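Local atomic coordinates of putative ABC transporter, ATP-binding protein ComA (Streptococcus mutans, PDB entry 3K8U), a protein that contains, in the fragment modelled here, a peptidase domain of the C39 family, clan CA, belonging to a putative ABC transporter. Residues 70-75 against 126-131; 66-71 against 135-140; 6-11 against 99-104. One frame throughout, in Å; residues are numbered along the deposited sequence.

Contact 1 (70-75 against 126-131); sequences ADMTLF and RFQSEW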
ATOM      1  N   ALA A  70      -6.301  -8.339   9.239  1.00 14.93           N
ATOM      2  CA  ALA A  70      -7.073  -9.325   8.500  1.00 16.69           C
ATOM      3  C   ALA A  70      -6.282 -10.582   8.187  1.00 16.08           C
ATOM      4  O   ALA A  70      -5.154 -10.747   8.636  1.00 15.89           O
ATOM      5  CB  ALA A  70      -7.587  -8.694   7.211  1.00 15.42           C
ATOM      6  N   ASP A  71      -6.916 -11.489   7.452  1.00 18.58           N
ATOM      7  CA  ASP A  71      -6.281 -12.732   7.034  1.00 18.95           C
ATOM      8  C   ASP A  71      -6.635 -12.958   5.563  1.00 16.58           C
ATOM      9  O   ASP A  71      -7.359 -12.160   4.968  1.00 15.29           O
ATOM     10  CB  ASP A  71      -6.723 -13.906   7.919  1.00 24.59           C
ATOM     11  CG  ASP A  71      -8.230 -14.060   7.985  1.00 28.93           C
ATOM     12  OD1 ASP A  71      -8.853 -14.241   6.924  1.00 29.21           O
ATOM     13  OD2 ASP A  71      -8.792 -13.995   9.098  1.00 31.16           O
ATOM     14  N   MET A  72      -6.174 -14.061   4.987  1.00 15.80           N
ATOM     15  CA  MET A  72      -6.430 -14.320   3.572  1.00 16.97           C
ATOM     16  C   MET A  72      -7.880 -14.503   3.112  1.00 16.96           C
ATOM     17  O   MET A  72      -8.160 -14.382   1.921  1.00 15.72           O
ATOM     18  CB  MET A  72      -5.542 -15.457   3.064  1.00 15.65           C
ATOM     19  CG  MET A  72      -4.046 -15.135   3.111  1.00 18.86           C
ATOM     20  SD  MET A  72      -3.547 -13.701   2.107  1.00 17.78           S
ATOM     21  CE  MET A  72      -3.687 -14.381   0.455  1.00 18.56           C
ATOM     22  N   THR A  73      -8.811 -14.740   4.039  1.00 18.18           N
ATOM     23  CA  THR A  73     -10.219 -14.902   3.657  1.00 17.37           C
ATOM     24  C   THR A  73     -10.759 -13.573   3.140  1.00 17.39           C
ATOM     25  O   THR A  73     -11.798 -13.518   2.485  1.00 15.73           O
ATOM     26  CB  THR A  73     -11.106 -15.363   4.837  1.00 20.15           C
ATOM     27  OG1 THR A  73     -11.190 -14.318   5.812  1.00 20.36           O
ATOM     28  CG2 THR A  73     -10.549 -16.624   5.472  1.00 20.62           C
ATOM     29  N   LEU A  74     -10.035 -12.497   3.440  1.00 17.89           N
ATOM     30  CA  LEU A  74     -10.406 -11.164   2.994  1.00 16.97           C
ATOM     31  C   LEU A  74     -10.610 -11.155   1.480  1.00 16.52           C
ATOM     32  O   LEU A  74     -11.557 -10.558   0.974  1.00 16.07           O
ATOM     33  CB  LEU A  74      -9.291 -10.179   3.365  1.00 17.84           C
ATOM     34  CG  LEU A  74      -9.486  -8.711   3.003  1.00 18.20           C
ATOM     35  CD1 LEU A  74     -10.640  -8.127   3.821  1.00 15.71           C
ATOM     36  CD2 LEU A  74      -8.193  -7.944   3.259  1.00 16.75           C
ATOM     37  N   PHE A  75      -9.757 -11.887   0.769  1.00 17.09           N
ATOM     38  CA  PHE A  75      -9.821 -11.938  -0.684  1.00 17.89           C
ATOM     39  C   PHE A  75     -10.951 -12.776  -1.279  1.00 20.08           C
ATOM     40  O   PHE A  75     -11.184 -12.743  -2.492  1.00 19.97           O
ATOM     41  CB  PHE A  75      -8.447 -12.325  -1.243  1.00 18.92           C
ATOM     42  CG  PHE A  75      -7.349 -11.413  -0.778  1.00 16.71           C
ATOM     43  CD1 PHE A  75      -7.256 -10.112  -1.274  1.00 18.50           C
ATOM     44  CD2 PHE A  75      -6.458 -11.818   0.211  1.00 15.13           C
ATOM     45  CE1 PHE A  75      -6.298  -9.228  -0.785  1.00 16.79           C
ATOM     46  CE2 PHE A  75      -5.495 -10.940   0.707  1.00 16.23           C
ATOM     47  CZ  PHE A  75      -5.417  -9.638   0.207  1.00 17.45           C
ATOM     48  N   ARG A 126       2.609 -16.948  -1.444  1.00 18.66           N
ATOM     49  CA  ARG A 126       3.757 -16.058  -1.268  1.00 17.37           C
ATOM     50  C   ARG A 126       3.348 -14.823  -0.473  1.00 14.84           C
ATOM     51  O   ARG A 126       4.032 -14.422   0.473  1.00 13.27           O
ATOM     52  CB  ARG A 126       4.295 -15.616  -2.634  1.00 21.02           C
ATOM     53  CG  ARG A 126       5.457 -14.628  -2.570  1.00 28.27           C
ATOM     54  CD  ARG A 126       6.794 -15.336  -2.453  1.00 36.72           C
ATOM     55  NE  ARG A 126       7.078 -16.130  -3.648  1.00 42.69           N
ATOM     56  CZ  ARG A 126       8.286 -16.565  -3.995  1.00 44.85           C
ATOM     57  NH1 ARG A 126       9.342 -16.288  -3.241  1.00 46.90           N
ATOM     58  NH2 ARG A 126       8.437 -17.282  -5.101  1.00 45.12           N
ATOM     59  N   PHE A 127       2.240 -14.212  -0.883  1.00 13.61           N
ATOM     60  CA  PHE A 127       1.731 -13.020  -0.219  1.00 14.03           C
ATOM     61  C   PHE A 127       1.440 -13.296   1.259  1.00 14.54           C
ATOM     62  O   PHE A 127       1.831 -12.524   2.134  1.00 11.82           O
ATOM     63  CB  PHE A 127       0.465 -12.533  -0.912  1.00 15.23           C
ATOM     64  CG  PHE A 127      -0.115 -11.295  -0.302  1.00 14.31           C
ATOM     65  CD1 PHE A 127       0.427 -10.048  -0.592  1.00 18.02           C
ATOM     66  CD2 PHE A 127      -1.201 -11.373   0.563  1.00 15.05           C
ATOM     67  CE1 PHE A 127      -0.107  -8.893  -0.026  1.00 17.63           C
ATOM     68  CE2 PHE A 127      -1.739 -10.228   1.131  1.00 13.17           C
ATOM     69  CZ  PHE A 127      -1.192  -8.985   0.837  1.00 16.33           C
ATOM     70  N   GLN A 128       0.742 -14.396   1.521  1.00 13.82           N
ATOM     71  CA  GLN A 128       0.401 -14.796   2.889  1.00 14.48           C
ATOM     72  C   GLN A 128       1.655 -14.911   3.767  1.00 14.32           C
ATOM     73  O   GLN A 128       1.630 -14.571   4.952  1.00 14.75           O
ATOM     74  CB  GLN A 128      -0.355 -16.127   2.848  1.00 13.70           C
ATOM     75  CG  GLN A 128      -0.880 -16.618   4.192  1.00 15.57           C
ATOM     76  CD  GLN A 128      -1.777 -17.833   4.040  1.00 15.65           C
ATOM     77  OE1 GLN A 128      -2.921 -17.831   4.490  1.00 17.64           O
ATOM     78  NE2 GLN A 128      -1.269 -18.867   3.382  1.00 13.52           N
ATOM     79  N   SER A 129       2.764 -15.356   3.175  1.00 16.46           N
ATOM     80  CA  SER A 129       4.017 -15.498   3.915  1.00 16.23           C
ATOM     81  C   SER A 129       4.646 -14.163   4.330  1.00 15.39           C
ATOM     82  O   SER A 129       5.276 -14.080   5.381  1.00 15.85           O
ATOM     83  CB  SER A 129       5.035 -16.315   3.109  1.00 20.83           C
ATOM     84  OG  SER A 129       4.557 -17.627   2.855  1.00 26.84           O
ATOM     85  N   GLU A 130       4.467 -13.124   3.516  1.00 13.90           N
ATOM     86  CA  GLU A 130       5.041 -11.801   3.796  1.00 14.35           C
ATOM     87  C   GLU A 130       4.126 -10.842   4.564  1.00 12.26           C
ATOM     88  O   GLU A 130       4.598  -9.981   5.306  1.00 12.72           O
ATOM     89  CB  GLU A 130       5.423 -11.103   2.482  1.00 16.17           C
ATOM     90  CG  GLU A 130       6.377 -11.865   1.575  1.00 21.90           C
ATOM     91  CD  GLU A 130       6.645 -11.138   0.257  1.00 24.71           C
ATOM     92  OE1 GLU A 130       7.583 -11.548  -0.456  1.00 26.97           O
ATOM     93  OE2 GLU A 130       5.921 -10.168  -0.073  1.00 21.53           O
ATOM     94  N   TRP A 131       2.821 -10.976   4.348  1.00  9.83           N
ATOM     95  CA  TRP A 131       1.812 -10.099   4.956  1.00  9.87           C
ATOM     96  C   TRP A 131       1.651 -10.207   6.475  1.00 10.81           C
ATOM     97  O   TRP A 131       1.478 -11.302   7.021  1.00 11.78           O
ATOM     98  CB  TRP A 131       0.470 -10.356   4.260  1.00  9.51           C
ATOM     99  CG  TRP A 131      -0.660  -9.414   4.595  1.00  9.44           C
ATOM    100  CD1 TRP A 131      -0.579  -8.071   4.848  1.00 10.61           C
ATOM    101  CD2 TRP A 131      -2.048  -9.742   4.615  1.00 11.40           C
ATOM    102  NE1 TRP A 131      -1.841  -7.541   5.010  1.00  9.34           N
ATOM    103  CE2 TRP A 131      -2.759  -8.550   4.871  1.00 10.40           C
ATOM    104  CE3 TRP A 131      -2.764 -10.935   4.432  1.00 12.27           C
ATOM    105  CZ2 TRP A 131      -4.153  -8.514   4.947  1.00 13.14           C
ATOM    106  CZ3 TRP A 131      -4.148 -10.899   4.504  1.00 15.73           C
ATOM    107  CH2 TRP A 131      -4.829  -9.692   4.760  1.00 13.35           C
TER
HETATM  108  O   HOH W   1      -4.003 -16.093   6.444  1.00 13.83           O
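An aromatic cluster of Phe-75, Phe-127 and Trp-131, with Met-72 inserted beside it, joins the 3-10 turn after strand 63-69 to the end of helix 124-130 and Trp-131, the first residue beyond it. Phe-75 and Phe-127 form an oblique pair with planes at 83°, meeting where Phe-75 CZ comes within 3.8 Å of Phe-127 CE2. The side chains of Phe-75 and Trp-131 run antiparallel past one another, and Phe-75 CE2 lies 4.0 Å from Trp-131 CZ3. The backbone of Asp-71 sits at the indole edge, near the ring plane, with Asp-71 C 3.4 Å from Trp-131 CZ3. Ala-70 adds its methyl group to the indole, with CB 3.8 Å from Trp-131 CH2.

Met-72 reaches both rings because its chain, with CG anti to the carbonyl carbon, bends again at chi2 (-60°) and chi3. The sulfur makes two Met-aromatic contacts: Met-72 SD is 3.6 Å from Phe-127 CD2, at the ring edge and 89° off the normal, and 3.7 Å from Trp-131 CE3, approaching obliquely. In the antiparallel sheet of this C39 peptidase domain, Val-86 of strand 84-90 touches Phe-127 and Trp-131, and Leu-108 of strand 107-112 touches Met-72, Phe-75 and Phe-127.

No direct hydrogen bond links the two segments. A water molecule instead donates to Gln-128 OE1 over 2.8 Å and weakly accepts from Met-72 N, while the extended Gln-128 chain runs against Met-72 CG. The indole N-H of Trp-131 is satisfied by Leu-134 O. The start of the 3-10 turn is shaped by an Asx turn: Asp-71 OD1 accepts from Thr-73 N through its anti lone pair and from Thr-73 OG1, 2.6 Å away, through its syn lone pair, so OD1 is gripped by two donors of one residue.

Contact 2 (66-71 against 135-140); sequences RSIKAD and AIFLAP
Arg-66 sets CG between its backbone N and carbonyl carbon (chi1 71°) and then runs extended from CG to NE, which carries the guanidinium over Phe-137 on the neighbouring strand. Ile-68 uses the same first rotamer, directing CG1 and CD1 to that ring. These strands, 63-69 and 134-140, are antiparallel neighbours in the sheet of this C39 peptidase domain, with 63-69 one of its two edge strands; the short segments run at 152° to each other.

The Arg-66 guanidinium stacks flat on Phe-137, the planes only 5° apart and the centres 4.6 Å apart. The stack is offset: Phe-137 CB lies over the middle of the guanidinium, 3.7 Å from Arg-66 CZ, whereas Arg-66 NH2 reaches the ring itself, 3.7 Å from Phe-137 CG. Ile-68 meets the same ring obliquely at another atom, CD1 lying 3.7 Å from Phe-137 CE2. Phe-137 is also stacked with Phe-84 of the next strand, so the aromatic ring connects the edge strand to the interior of the sheet.

Register is fixed by two hydrogen-bonded pairs. Arg-66 and Phe-137 exchange N-H to O bonds both ways, the one from Arg-66 N to Phe-137 O being longer (3.1 Å) and more bent; Ile-68 and Ala-135 do likewise, with a nearly straight 2.9 Å bond from Ile-68 N to Ala-135 O. Between them, Ser-67 and Ile-136 form a non-hydrogen-bonded pair whose side chains point to the other face of the sheet, where both touch Val-55 of helix 51-60. There Ser-67 OG lies 3.8 Å from Ile-136 CG1.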
ATOM      1  N   ARG A  66      -9.055   3.671   7.577  1.00 24.83           N
ATOM      2  CA  ARG A  66      -9.270   2.627   8.567  1.00 22.91           C
ATOM      3  C   ARG A  66      -8.161   1.592   8.427  1.00 21.19           C
ATOM      4  O   ARG A  66      -7.734   1.273   7.314  1.00 20.12           O
ATOM      5  CB  ARG A  66     -10.657   1.981   8.442  1.00 22.82           C
ATOM      6  CG  ARG A  66     -10.891   1.099   7.230  1.00 26.15           C
ATOM      7  CD  ARG A  66     -12.321   0.559   7.258  1.00 26.76           C
ATOM      8  NE  ARG A  66     -12.587  -0.399   6.189  1.00 27.07           N
ATOM      9  CZ  ARG A  66     -13.015  -0.076   4.972  1.00 27.07           C
ATOM     10  NH1 ARG A  66     -13.236   1.194   4.651  1.00 28.27           N
ATOM     11  NH2 ARG A  66     -13.200  -1.027   4.066  1.00 28.28           N
ATOM     12  N   SER A  67      -7.638   1.152   9.569  1.00 20.11           N
ATOM     13  CA  SER A  67      -6.574   0.157   9.616  1.00 20.08           C
ATOM     14  C   SER A  67      -7.130  -1.073  10.319  1.00 19.25           C
ATOM     15  O   SER A  67      -7.678  -0.978  11.418  1.00 18.52           O
ATOM     16  CB  SER A  67      -5.368   0.700  10.382  1.00 21.04           C
ATOM     17  OG  SER A  67      -4.874   1.870   9.759  1.00 27.89           O
ATOM     18  N   ILE A  68      -7.007  -2.224   9.672  1.00 16.47           N
ATOM     19  CA  ILE A  68      -7.529  -3.458  10.236  1.00 17.46           C
ATOM     20  C   ILE A  68      -6.509  -4.581  10.174  1.00 17.55           C
ATOM     21  O   ILE A  68      -5.533  -4.511   9.420  1.00 14.56           O
ATOM     22  CB  ILE A  68      -8.788  -3.934   9.469  1.00 18.75           C
ATOM     23  CG1 ILE A  68      -8.442  -4.170   7.997  1.00 21.94           C
ATOM     24  CG2 ILE A  68      -9.910  -2.901   9.588  1.00 21.47           C
ATOM     25  CD1 ILE A  68      -9.285  -5.224   7.321  1.00 25.62           C
ATOM     26  N   LYS A  69      -6.719  -5.591  11.012  1.00 15.48           N
ATOM     27  CA  LYS A  69      -5.867  -6.771  11.026  1.00 17.08           C
ATOM     28  C   LYS A  69      -6.741  -7.835  10.384  1.00 17.25           C
ATOM     29  O   LYS A  69      -7.816  -8.161  10.893  1.00 18.41           O
ATOM     30  CB  LYS A  69      -5.488  -7.169  12.453  1.00 21.75           C
ATOM     31  CG  LYS A  69      -4.597  -6.155  13.162  1.00 25.95           C
ATOM     32  CD  LYS A  69      -3.263  -5.954  12.441  1.00 29.16           C
ATOM     33  CE  LYS A  69      -2.426  -7.228  12.423  1.00 31.72           C
ATOM     34  NZ  LYS A  69      -1.090  -7.009  11.798  1.00 29.70           N
ATOM     35  N   ALA A  70      -6.301  -8.339   9.239  1.00 14.93           N
ATOM     36  CA  ALA A  70      -7.073  -9.325   8.500  1.00 16.69           C
ATOM     37  C   ALA A  70      -6.282 -10.582   8.187  1.00 16.08           C
ATOM     38  O   ALA A  70      -5.154 -10.747   8.636  1.00 15.89           O
ATOM     39  CB  ALA A  70      -7.587  -8.694   7.211  1.00 15.42           C
ATOM     40  N   ASP A  71      -6.916 -11.489   7.452  1.00 18.58           N
ATOM     41  CA  ASP A  71      -6.281 -12.732   7.034  1.00 18.95           C
ATOM     42  C   ASP A  71      -6.635 -12.958   5.563  1.00 16.58           C
ATOM     43  O   ASP A  71      -7.359 -12.160   4.968  1.00 15.29           O
ATOM     44  CB  ASP A  71      -6.723 -13.906   7.919  1.00 24.59           C
ATOM     45  CG  ASP A  71      -8.230 -14.060   7.985  1.00 28.93           C
ATOM     46  OD1 ASP A  71      -8.853 -14.241   6.924  1.00 29.21           O
ATOM     47  OD2 ASP A  71      -8.792 -13.995   9.098  1.00 31.16           O
ATOM     48  N   ALA A 135      -3.978  -4.116   6.986  1.00 11.39           N
ATOM     49  CA  ALA A 135      -4.509  -3.556   5.747  1.00 11.37           C
ATOM     50  C   ALA A 135      -5.043  -2.161   6.052  1.00 13.28           C
ATOM     51  O   ALA A 135      -5.692  -1.949   7.076  1.00 13.65           O
ATOM     52  CB  ALA A 135      -5.626  -4.437   5.190  1.00 11.33           C
ATOM     53  N   ILE A 136      -4.721  -1.208   5.186  1.00 12.41           N
ATOM     54  CA  ILE A 136      -5.172   0.166   5.352  1.00 13.92           C
ATOM     55  C   ILE A 136      -6.053   0.513   4.165  1.00 14.07           C
ATOM     56  O   ILE A 136      -5.621   0.433   3.012  1.00 12.60           O
ATOM     57  CB  ILE A 136      -3.980   1.155   5.440  1.00 16.24           C
ATOM     58  CG1 ILE A 136      -3.090   0.794   6.634  1.00 16.69           C
ATOM     59  CG2 ILE A 136      -4.492   2.600   5.583  1.00 17.25           C
ATOM     60  CD1 ILE A 136      -1.756   1.516   6.662  1.00 18.80           C
ATOM     61  N   PHE A 137      -7.303   0.858   4.464  1.00 15.78           N
ATOM     62  CA  PHE A 137      -8.286   1.230   3.454  1.00 17.33           C
ATOM     63  C   PHE A 137      -8.511   2.737   3.478  1.00 20.34           C
ATOM     64  O   PHE A 137      -8.641   3.337   4.550  1.00 19.33           O
ATOM     65  CB  PHE A 137      -9.611   0.499   3.712  1.00 17.44           C
ATOM     66  CG  PHE A 137      -9.545  -0.988   3.470  1.00 17.65           C
ATOM     67  CD1 PHE A 137      -9.972  -1.526   2.260  1.00 17.56           C
ATOM     68  CD2 PHE A 137      -9.031  -1.843   4.438  1.00 18.41           C
ATOM     69  CE1 PHE A 137      -9.884  -2.892   2.015  1.00 17.08           C
ATOM     70  CE2 PHE A 137      -8.939  -3.214   4.203  1.00 17.41           C
ATOM     71  CZ  PHE A 137      -9.363  -3.739   2.987  1.00 15.92           C
ATOM     72  N   LEU A 138      -8.541   3.346   2.294  1.00 20.81           N
ATOM     73  CA  LEU A 138      -8.748   4.786   2.170  1.00 25.76           C
ATOM     74  C   LEU A 138      -9.934   5.071   1.257  1.00 27.70           C
ATOM     75  O   LEU A 138     -10.183   4.337   0.301  1.00 27.29           O
ATOM     76  CB  LEU A 138      -7.506   5.466   1.586  1.00 27.78           C
ATOM     77  CG  LEU A 138      -6.121   5.114   2.127  1.00 29.76           C
ATOM     78  CD1 LEU A 138      -5.082   5.942   1.397  1.00 31.77           C
ATOM     79  CD2 LEU A 138      -6.042   5.362   3.618  1.00 31.79           C
ATOM     80  N   ALA A 139     -10.642   6.158   1.541  1.00 32.35           N
ATOM     81  CA  ALA A 139     -11.797   6.552   0.741  1.00 37.21           C
ATOM     82  C   ALA A 139     -12.003   8.059   0.820  1.00 39.76           C
ATOM     83  O   ALA A 139     -11.861   8.655   1.887  1.00 39.30           O
ATOM     84  CB  ALA A 139     -13.043   5.826   1.229  1.00 37.12           C
ATOM     85  N   PRO A 140     -12.297   8.705  -0.322  1.00 43.56           N
ATOM     86  CA  PRO A 140     -12.520  10.155  -0.354  1.00 46.34           C
ATOM     87  C   PRO A 140     -13.754  10.518   0.466  1.00 48.86           C
ATOM     88  O   PRO A 140     -14.824   9.936   0.276  1.00 50.13           O
ATOM     89  CB  PRO A 140     -12.750  10.429  -1.841  1.00 46.32           C
ATOM     90  CG  PRO A 140     -11.948   9.362  -2.512  1.00 45.73           C
ATOM     91  CD  PRO A 140     -12.294   8.150  -1.686  1.00 44.38           C
TER

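Contact 3 (6-11 against 99-104); sequences YKLVPQ and VVYGSQ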
ATOM      1  N   TYR A   6      -3.893  -0.421 -13.561  1.00 40.25           N
ATOM      2  CA  TYR A   6      -3.420  -0.283 -12.190  1.00 36.92           C
ATOM      3  C   TYR A   6      -2.311   0.753 -12.063  1.00 35.16           C
ATOM      4  O   TYR A   6      -1.188   0.550 -12.531  1.00 35.01           O
ATOM      5  CB  TYR A   6      -2.970  -1.648 -11.668  1.00 34.67           C
ATOM      6  CG  TYR A   6      -4.029  -2.709 -11.869  1.00 33.94           C
ATOM      7  CD1 TYR A   6      -3.784  -3.823 -12.668  1.00 35.40           C
ATOM      8  CD2 TYR A   6      -5.296  -2.568 -11.305  1.00 34.42           C
ATOM      9  CE1 TYR A   6      -4.779  -4.771 -12.904  1.00 36.26           C
ATOM     10  CE2 TYR A   6      -6.295  -3.506 -11.533  1.00 35.39           C
ATOM     11  CZ  TYR A   6      -6.031  -4.604 -12.333  1.00 36.22           C
ATOM     12  OH  TYR A   6      -7.025  -5.525 -12.574  1.00 38.09           O
ATOM     13  N   LYS A   7      -2.646   1.870 -11.428  1.00 32.72           N
ATOM     14  CA  LYS A   7      -1.700   2.959 -11.241  1.00 31.55           C
ATOM     15  C   LYS A   7      -0.808   2.767 -10.022  1.00 29.99           C
ATOM     16  O   LYS A   7      -1.279   2.490  -8.916  1.00 29.67           O
ATOM     17  CB  LYS A   7      -2.443   4.296 -11.183  1.00 34.51           C
ATOM     18  CG  LYS A   7      -3.049   4.693 -12.529  1.00 37.86           C
ATOM     19  CD  LYS A   7      -3.932   5.931 -12.441  1.00 41.42           C
ATOM     20  CE  LYS A   7      -5.254   5.625 -11.759  1.00 42.86           C
ATOM     21  NZ  LYS A   7      -6.184   6.790 -11.794  1.00 46.67           N
ATOM     22  N   LEU A   8       0.496   2.872 -10.249  1.00 25.24           N
ATOM     23  CA  LEU A   8       1.473   2.719  -9.186  1.00 22.73           C
ATOM     24  C   LEU A   8       2.573   3.755  -9.297  1.00 22.66           C
ATOM     25  O   LEU A   8       3.182   3.918 -10.359  1.00 22.05           O
ATOM     26  CB  LEU A   8       2.109   1.328  -9.231  1.00 21.62           C
ATOM     27  CG  LEU A   8       3.296   1.126  -8.277  1.00 22.21           C
ATOM     28  CD1 LEU A   8       2.816   0.917  -6.846  1.00 20.25           C
ATOM     29  CD2 LEU A   8       4.102  -0.052  -8.723  1.00 23.53           C
ATOM     30  N   VAL A   9       2.806   4.466  -8.201  1.00 20.60           N
ATOM     31  CA  VAL A   9       3.866   5.459  -8.140  1.00 20.46           C
ATOM     32  C   VAL A   9       5.020   4.730  -7.458  1.00 20.54           C
ATOM     33  O   VAL A   9       4.929   4.370  -6.281  1.00 20.16           O
ATOM     34  CB  VAL A   9       3.451   6.691  -7.304  1.00 21.08           C
ATOM     35  CG1 VAL A   9       4.612   7.675  -7.212  1.00 21.93           C
ATOM     36  CG2 VAL A   9       2.238   7.373  -7.932  1.00 21.99           C
ATOM     37  N   PRO A  10       6.092   4.433  -8.212  1.00 19.61           N
ATOM     38  CA  PRO A  10       7.245   3.731  -7.649  1.00 20.34           C
ATOM     39  C   PRO A  10       8.131   4.611  -6.778  1.00 19.76           C
ATOM     40  O   PRO A  10       8.086   5.835  -6.863  1.00 19.76           O
ATOM     41  CB  PRO A  10       7.984   3.248  -8.895  1.00 22.25           C
ATOM     42  CG  PRO A  10       7.736   4.351  -9.874  1.00 22.47           C
ATOM     43  CD  PRO A  10       6.271   4.681  -9.656  1.00 21.62           C
ATOM     44  N   GLN A  11       8.885   3.976  -5.888  1.00 17.85           N
ATOM     45  CA  GLN A  11       9.809   4.699  -5.025  1.00 17.59           C
ATOM     46  C   GLN A  11      11.165   4.759  -5.728  1.00 17.27           C
ATOM     47  O   GLN A  11      11.410   4.026  -6.692  1.00 17.36           O
ATOM     48  CB  GLN A  11       9.971   3.972  -3.683  1.00 18.52           C
ATOM     49  CG  GLN A  11      10.720   2.640  -3.780  1.00 18.88           C
ATOM     50  CD  GLN A  11      10.755   1.885  -2.463  1.00 20.28           C
ATOM     51  OE1 GLN A  11      10.140   0.832  -2.330  1.00 21.27           O
ATOM     52  NE2 GLN A  11      11.479   2.422  -1.484  1.00 17.99           N
ATOM     53  N   VAL A  99       0.429  -2.155  -2.710  1.00 13.26           N
ATOM     54  CA  VAL A  99      -0.915  -1.695  -2.996  1.00 13.15           C
ATOM     55  C   VAL A  99      -1.546  -2.992  -3.513  1.00 14.18           C
ATOM     56  O   VAL A  99      -0.870  -3.781  -4.180  1.00 12.25           O
ATOM     57  CB  VAL A  99      -0.953  -0.652  -4.133  1.00 13.89           C
ATOM     58  CG1 VAL A  99      -2.398  -0.332  -4.487  1.00 14.18           C
ATOM     59  CG2 VAL A  99      -0.220   0.621  -3.714  1.00 12.06           C
ATOM     60  N   VAL A 100      -2.783  -3.282  -3.119  1.00 12.15           N
ATOM     61  CA  VAL A 100      -3.446  -4.482  -3.616  1.00 12.86           C
ATOM     62  C   VAL A 100      -4.560  -4.003  -4.542  1.00 12.90           C
ATOM     63  O   VAL A 100      -5.447  -3.260  -4.125  1.00 12.86           O
ATOM     64  CB  VAL A 100      -4.011  -5.372  -2.478  1.00 13.37           C
ATOM     65  CG1 VAL A 100      -4.687  -6.606  -3.071  1.00 15.12           C
ATOM     66  CG2 VAL A 100      -2.886  -5.811  -1.558  1.00 13.58           C
ATOM     67  N   TYR A 101      -4.478  -4.406  -5.807  1.00 14.91           N
ATOM     68  CA  TYR A 101      -5.440  -3.991  -6.828  1.00 16.39           C
ATOM     69  C   TYR A 101      -6.577  -4.963  -7.084  1.00 18.62           C
ATOM     70  O   TYR A 101      -7.646  -4.562  -7.543  1.00 19.04           O
ATOM     71  CB  TYR A 101      -4.714  -3.744  -8.148  1.00 18.28           C
ATOM     72  CG  TYR A 101      -3.642  -2.692  -8.067  1.00 19.14           C
ATOM     73  CD1 TYR A 101      -3.967  -1.338  -8.008  1.00 19.18           C
ATOM     74  CD2 TYR A 101      -2.297  -3.053  -8.052  1.00 20.55           C
ATOM     75  CE1 TYR A 101      -2.972  -0.367  -7.934  1.00 19.20           C
ATOM     76  CE2 TYR A 101      -1.302  -2.097  -7.977  1.00 20.80           C
ATOM     77  CZ  TYR A 101      -1.641  -0.761  -7.918  1.00 19.06           C
ATOM     78  OH  TYR A 101      -0.641   0.175  -7.823  1.00 22.97           O
ATOM     79  N   GLY A 102      -6.333  -6.243  -6.834  1.00 18.77           N
ATOM     80  CA  GLY A 102      -7.369  -7.230  -7.063  1.00 23.64           C
ATOM     81  C   GLY A 102      -6.875  -8.643  -6.876  1.00 27.03           C
ATOM     82  O   GLY A 102      -5.765  -8.870  -6.391  1.00 23.17           O
ATOM     83  N   SER A 103      -7.722  -9.597  -7.245  1.00 31.78           N
ATOM     84  CA  SER A 103      -7.387 -11.007  -7.135  1.00 37.68           C
ATOM     85  C   SER A 103      -7.964 -11.766  -8.320  1.00 41.17           C
ATOM     86  O   SER A 103      -9.068 -11.469  -8.782  1.00 42.43           O
ATOM     87  CB  SER A 103      -7.941 -11.590  -5.833  1.00 37.97           C
ATOM     88  OG  SER A 103      -9.356 -11.523  -5.798  1.00 42.56           O
ATOM     89  N   GLN A 104      -7.196 -12.722  -8.826  1.00 44.74           N
ATOM     90  CA  GLN A 104      -7.626 -13.545  -9.948  1.00 48.67           C
ATOM     91  C   GLN A 104      -7.016 -14.930  -9.792  1.00 49.51           C
ATOM     92  O   GLN A 104      -5.791 -15.084  -9.817  1.00 49.87           O
ATOM     93  CB  GLN A 104      -7.207 -12.923 -11.284  1.00 51.09           C
ATOM     94  CG  GLN A 104      -7.874 -13.576 -12.492  1.00 54.85           C
ATOM     95  CD  GLN A 104      -7.518 -12.902 -13.807  1.00 57.71           C
ATOM     96  OE1 GLN A 104      -7.125 -13.566 -14.770  1.00 58.77           O
ATOM     97  NE2 GLN A 104      -7.661 -11.581 -13.857  1.00 57.77           N
TER
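The ring of Tyr-101 is held between two aliphatic groups: Val-99 CG1, offset toward the rim, on one face and Tyr-6 CB over the centre of the opposite face. The second is a CH-pi contact, with Tyr-6 CB 3.7 Å from the Tyr-101 ring centroid and almost on the ring normal. At the edge, near the ring plane, lies the carbonyl oxygen of Lys-7. Tyr-101 CG stands anti to the carbonyl carbon (chi1 -59°), which carries the ring to the Tyr-6 side. The two tyrosine rings form an oblique pair, inclined by 35°, and Tyr-6 CD2 packs 3.4 Å from Tyr-101 CB.

The phenol of Tyr-101 donates to Lys-7 O, a short bond of 2.6 Å from OH to O, and comes from 52° out of the carbonyl plane. Leu-8 stands across the phenol, its CB 3.3 Å from Tyr-101 OH. With its faces packed and its hydroxyl bonded, this ring ties the extended N-terminal loop, which leads to helix 17-28, to strand 93-104. On that strand Tyr-101 and Gly-102 together face Ile-109 of strand 107-112, a classic beta bulge.

In the fold
All three contacts lie within the C39 peptidase domain, their centres 13 to 16 Å apart. Along the chain the segments come in the order 6-11, 66-71, 70-75, 99-104, 126-131 and 135-140, so contact 3 crosses the other two. Contacts 1 and 2 share Ala-70 and Asp-71, where strand 63-69 passes into the 3-10 turn. Contacts 2 and 3 reach the same sheet without touching, about 7 Å apart at the nearest atoms, with strand 84-90 between their strands. Contact 1 meets contact 3 through Phe-75 CE1, 3.8 Å from Val-100 CG1. Together they join the N-terminal loop to strand 93-104, edge strand 63-69 to 134-140, and the turn after 63-69 to the end of helix 124-130.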